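Local structure of GH62 arabinofuranosidase (Podospora anserina, 4N4B) at residues T25-S30 with H332-C337; N210-F215 with E233-D238. The protein is a secreted alpha-L-arabinofuranosidase of family GH62 that hydrolyses terminal non-reducing alpha-L-arabinofuranosides, probably removing arabinose from xylan in plant biomass. One frame throughout, in Å; residues are numbered along the deposited sequence. Where two conformers were deposited one is given.

Contact 1: T25-S30 with H332-C337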
# COMPACT_ATOMS: atom_id res chain seq x y z
N THR A 25 -13.05 16.88 -4.98
CA THR A 25 -14.01 15.71 -4.92
C THR A 25 -13.55 14.70 -5.99
O THR A 25 -13.00 14.98 -7.04
CB THR A 25 -15.47 16.10 -5.17
OG1 THR A 25 -15.76 16.22 -6.60
CG2 THR A 25 -15.91 17.26 -4.32
N TRP A 26 -13.81 13.44 -5.64
CA TRP A 26 -13.30 12.31 -6.42
C TRP A 26 -14.46 11.39 -6.82
O TRP A 26 -15.36 11.15 -6.04
CB TRP A 26 -12.32 11.47 -5.52
CG TRP A 26 -11.02 12.22 -5.28
CD1 TRP A 26 -10.89 13.35 -4.54
CD2 TRP A 26 -9.79 12.01 -5.95
NE1 TRP A 26 -9.61 13.81 -4.65
CE2 TRP A 26 -8.91 13.04 -5.50
CE3 TRP A 26 -9.32 11.07 -6.86
CZ2 TRP A 26 -7.60 13.15 -5.96
CZ3 TRP A 26 -8.03 11.14 -7.27
CH2 TRP A 26 -7.19 12.24 -6.87
N GLN A 27 -14.31 10.83 -8.02
CA GLN A 27 -15.26 9.85 -8.57
C GLN A 27 -14.51 8.76 -9.27
O GLN A 27 -13.51 9.02 -9.96
CB GLN A 27 -16.25 10.50 -9.55
CG GLN A 27 -17.02 11.73 -9.02
CD GLN A 27 -17.97 11.49 -7.86
OE1 GLN A 27 -18.28 12.37 -7.04
NE2 GLN A 27 -18.40 10.29 -7.77
N TRP A 28 -15.00 7.52 -9.15
CA TRP A 28 -14.35 6.31 -9.64
C TRP A 28 -15.26 5.35 -10.34
O TRP A 28 -16.43 5.28 -10.01
CB TRP A 28 -13.70 5.59 -8.48
CG TRP A 28 -12.76 6.33 -7.63
CD1 TRP A 28 -13.10 6.99 -6.50
CD2 TRP A 28 -11.34 6.43 -7.77
NE1 TRP A 28 -11.97 7.58 -5.94
CE2 TRP A 28 -10.88 7.18 -6.66
CE3 TRP A 28 -10.40 5.91 -8.70
CZ2 TRP A 28 -9.52 7.46 -6.50
CZ3 TRP A 28 -9.06 6.15 -8.50
CH2 TRP A 28 -8.67 6.96 -7.42
N THR A 29 -14.69 4.58 -11.24
CA THR A 29 -15.32 3.39 -11.82
C THR A 29 -14.50 2.19 -11.37
O THR A 29 -13.24 2.18 -11.56
CB THR A 29 -15.24 3.49 -13.35
OG1 THR A 29 -16.25 4.44 -13.76
CG2 THR A 29 -15.49 2.12 -14.03
N SER A 30 -15.14 1.13 -10.88
CA SER A 30 -14.48 -0.12 -10.46
C SER A 30 -14.66 -1.30 -11.44
O SER A 30 -15.77 -1.45 -12.00
CB SER A 30 -15.00 -0.54 -9.09
OG SER A 30 -14.34 -1.69 -8.64
N HIS A 332 -9.94 6.63 -11.96
CA HIS A 332 -10.39 7.98 -11.60
C HIS A 332 -11.17 8.64 -12.70
O HIS A 332 -10.55 8.85 -13.77
CB HIS A 332 -9.18 8.77 -11.18
CG HIS A 332 -9.43 10.16 -10.75
ND1 HIS A 332 -10.55 10.72 -10.19
CD2 HIS A 332 -8.51 11.17 -10.81
CE1 HIS A 332 -10.32 12.03 -9.95
NE2 HIS A 332 -9.08 12.29 -10.32
N ASN A 333 -12.44 8.93 -12.49
CA ASN A 333 -13.38 9.47 -13.50
C ASN A 333 -13.29 10.90 -13.78
O ASN A 333 -13.75 11.29 -14.88
CB ASN A 333 -14.92 9.10 -13.12
CG ASN A 333 -15.13 7.75 -13.45
OD1 ASN A 333 -14.39 7.17 -14.31
ND2 ASN A 333 -16.07 7.17 -12.87
N ASN A 334 -12.87 11.63 -12.79
CA ASN A 334 -12.89 13.15 -12.88
C ASN A 334 -11.51 13.79 -12.70
O ASN A 334 -11.35 14.63 -11.84
CB ASN A 334 -13.91 13.75 -11.93
CG ASN A 334 -13.56 13.61 -10.48
OD1 ASN A 334 -13.00 12.55 -10.03
ND2 ASN A 334 -13.86 14.62 -9.67
N PRO A 335 -10.58 13.41 -13.60
CA PRO A 335 -9.22 14.00 -13.52
C PRO A 335 -9.35 15.56 -13.71
O PRO A 335 -10.23 16.04 -14.43
CB PRO A 335 -8.44 13.34 -14.69
CG PRO A 335 -9.50 13.00 -15.62
CD PRO A 335 -10.65 12.49 -14.69
N ALA A 336 -8.43 16.26 -13.04
CA ALA A 336 -8.41 17.76 -13.04
C ALA A 336 -7.27 18.32 -13.94
O ALA A 336 -6.79 19.40 -13.62
CB ALA A 336 -8.19 18.25 -11.63
N CYS A 337 -6.86 17.57 -14.96
CA CYS A 337 -5.74 17.89 -15.92
C CYS A 337 -5.60 16.83 -16.98
O CYS A 337 -6.10 15.67 -16.80
CB CYS A 337 -4.39 17.87 -15.23
SG CYS A 337 -3.92 16.23 -14.50
O HOH W 1 -15.47 5.03 -16.30
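H332 meets W26 and W28 where the two ends of the chain come together to close the GH62 beta-propeller. The N-terminal strand 28-30 is inserted between 272-274 and 326-332 in a blade otherwise built of C-terminal strands, the familiar "velcro" of propellers; the chain end itself is tied down by the C337-C303 disulfide. W28 and H332 form an antiparallel non-hydrogen-bonded pair, with CA atoms 4.7 Å apart. With CG anti to the backbone N (chi1 -179°), the imidazole of H332 is carried over to W26, where it lies on the six-membered ring as an offset stack, centroids 4.2 Å apart and planes at 22°. N of P335 sits over the opposite face, toward its rim. At the ring edge, H332 ND1 gives Q27 O a weak bond of 3.4 Å. W28 supports the other end of the side chain: its CZ3 touches H332 CB at 3.7 Å. A leucine in place of H332 would probably deprive W26 of its flat stacking partner and Q27 O of its weak bond from the ring.

N333 comes next and grips two places. Its backbone N donates to Q27 O at 2.7 Å, the firmer of the two bonds on that oxygen. N333 ND2 gives a nearly straight bond of 2.9 Å to T29 OG1, which lies in the plane of the amide, and a water joins the same hydroxyl to N333 OD1.

N334 then turns its amide onto the backbone of 25-27. The OD1 of N334 lies near Q27 N, though its exact place is doubtful. Its ND2 is clearer: it donates 2.8 Å to T25 O, arriving from above the carbonyl plane, 43° out of it.

Contact 2: N210-F215 with E233-D238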
# COMPACT_ATOMS: atom_id res chain seq x y z
N ASN A 210 -8.34 9.51 16.03
CA ASN A 210 -8.90 8.32 16.54
C ASN A 210 -8.63 7.14 15.63
O ASN A 210 -8.53 7.38 14.42
CB ASN A 210 -10.42 8.40 16.90
CG ASN A 210 -11.25 8.67 15.71
OD1 ASN A 210 -11.98 7.74 15.24
ND2 ASN A 210 -11.22 9.81 15.23
N ARG A 211 -8.49 5.96 16.18
CA ARG A 211 -8.00 4.78 15.41
C ARG A 211 -8.81 4.57 14.19
O ARG A 211 -8.19 4.36 13.12
CB ARG A 211 -8.05 3.54 16.25
CG ARG A 211 -7.96 2.11 15.66
CD ARG A 211 -8.65 1.15 16.65
NE ARG A 211 -8.56 -0.28 16.44
CZ ARG A 211 -9.48 -1.04 15.82
NH1 ARG A 211 -10.56 -0.54 15.23
NH2 ARG A 211 -9.29 -2.32 15.73
N ASN A 212 -10.10 4.63 14.19
CA ASN A 212 -10.87 4.38 12.98
C ASN A 212 -10.73 5.39 11.94
O ASN A 212 -11.01 5.07 10.75
CB ASN A 212 -12.33 4.15 13.24
CG ASN A 212 -12.62 2.83 13.95
OD1 ASN A 212 -13.86 2.46 14.05
ND2 ASN A 212 -11.73 2.15 14.45
N ASP A 213 -10.34 6.61 12.26
CA ASP A 213 -10.17 7.63 11.28
C ASP A 213 -8.73 7.69 10.63
O ASP A 213 -8.55 8.46 9.70
CB ASP A 213 -10.56 9.03 11.89
CG ASP A 213 -12.05 9.22 11.96
OD1 ASP A 213 -12.80 8.42 11.39
OD2 ASP A 213 -12.47 10.17 12.71
N LEU A 214 -7.78 6.98 11.20
CA LEU A 214 -6.45 7.03 10.68
C LEU A 214 -5.80 5.68 10.94
O LEU A 214 -4.86 5.50 11.70
CB LEU A 214 -5.65 8.17 11.33
CG LEU A 214 -4.38 8.53 10.60
CD1 LEU A 214 -4.71 9.39 9.41
CD2 LEU A 214 -3.44 9.28 11.54
N PHE A 215 -6.35 4.67 10.29
CA PHE A 215 -6.16 3.33 10.77
C PHE A 215 -4.85 2.64 10.27
O PHE A 215 -4.01 2.24 11.05
CB PHE A 215 -7.42 2.43 10.49
CG PHE A 215 -7.42 1.10 11.15
CD1 PHE A 215 -7.32 1.02 12.52
CD2 PHE A 215 -7.56 -0.05 10.47
CE1 PHE A 215 -7.30 -0.20 13.16
CE2 PHE A 215 -7.59 -1.27 11.08
CZ PHE A 215 -7.47 -1.38 12.44
N GLU A 233 -6.19 4.60 5.08
CA GLU A 233 -7.44 3.84 5.19
C GLU A 233 -8.06 4.11 6.57
O GLU A 233 -7.38 4.15 7.60
CB GLU A 233 -7.12 2.38 4.98
CG GLU A 233 -8.38 1.50 4.91
CD GLU A 233 -8.13 0.05 4.65
OE1 GLU A 233 -7.03 -0.32 4.17
OE2 GLU A 233 -9.06 -0.78 4.95
N ALA A 234 -9.39 4.19 6.50
CA ALA A 234 -10.22 4.41 7.67
C ALA A 234 -11.38 3.40 7.71
O ALA A 234 -11.64 2.69 6.73
CB ALA A 234 -10.74 5.83 7.60
N ILE A 235 -12.04 3.31 8.88
CA ILE A 235 -13.19 2.41 9.12
C ILE A 235 -14.37 3.32 9.32
O ILE A 235 -14.36 4.06 10.32
CB ILE A 235 -12.96 1.45 10.25
CG1 ILE A 235 -11.62 0.67 10.15
CG2 ILE A 235 -14.17 0.58 10.44
CD1 ILE A 235 -11.33 -0.30 11.31
N GLY A 236 -15.36 3.32 8.47
CA GLY A 236 -16.46 4.28 8.54
C GLY A 236 -17.48 3.87 9.63
O GLY A 236 -17.42 2.82 10.20
N THR A 237 -18.39 4.83 9.83
CA THR A 237 -19.51 4.58 10.77
C THR A 237 -20.33 3.37 10.39
O THR A 237 -20.77 2.62 11.32
CB THR A 237 -20.39 5.83 10.83
OG1 THR A 237 -20.73 6.23 9.50
CG2 THR A 237 -19.54 6.86 11.38
N ASP A 238 -20.42 3.04 9.10
CA ASP A 238 -21.04 1.80 8.64
C ASP A 238 -20.20 0.55 8.77
O ASP A 238 -20.64 -0.52 8.35
CB ASP A 238 -21.48 1.97 7.20
CG ASP A 238 -20.32 2.33 6.21
OD1 ASP A 238 -19.14 2.29 6.58
OD2 ASP A 238 -20.70 2.61 5.06
O HOH W 2 -13.81 6.71 9.60
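The phenyl ring of F215 carries I235 on one face: the CD1 methyl sits 3.9 Å from the ring centroid and 14° off the normal, a CH-pi contact that leans toward the CD2-CE2 rim. In one of the two conformers modelled for R211, CE1 of F215 sits over the centre of one face of its guanidinium, 3.5 Å above the plane, and the amide end of N212 lies at the guanidinium edge. Because I235 CG1 is anti to its carbonyl carbon (chi1 -51°) and the chain beyond is extended, CD1 is carried out over F215. The CB and CG of N212 lie alongside the isoleucine's branch point.

Besides these side chains, two backbone bonds fasten 210-215 to the strand. I235 N donates to N212 O at 2.8 Å, almost straight and in the carbonyl plane; F215 N donates to E233 O at 2.9 Å, more bent at 145°. A water lies between D213 OD1 and I235 O, while D213 OD2 takes a bond from N210 ND2, which helps hold the turn together.

The turn links two propeller blades, leading from strand 204-208, last of one, into 216-222, first of the next. Strand 228-235 is the second of that next blade, and E233 pairs with E216 on one side while A234 pairs with W242 of 241-248 on the other. The carboxylate of E233 makes a salt bridge to R241 and hydrogen bonds to S284 OG and the backbone N of H285, a residue that binds calcium in a structure of this protein.

How the contacts relate
From the N terminus the chain enters contact 1 at once with 25-30, then runs through the successive four-stranded blades of the propeller. Contact 2 lies well along this path: 210-215 connects one blade to the next, and 233-238 follows soon after, at the end of that blade's second strand, closing a short loop of 17 residues. The chain then goes on to its last strands, and 332-337 returns to 25-30, closing a loop of 301 residues that wholly encloses contact 2. Contact 1 therefore joins the chain ends, and contact 2 ties a blade to its incoming linker. They do not touch; their nearest atoms are about 12 Å apart.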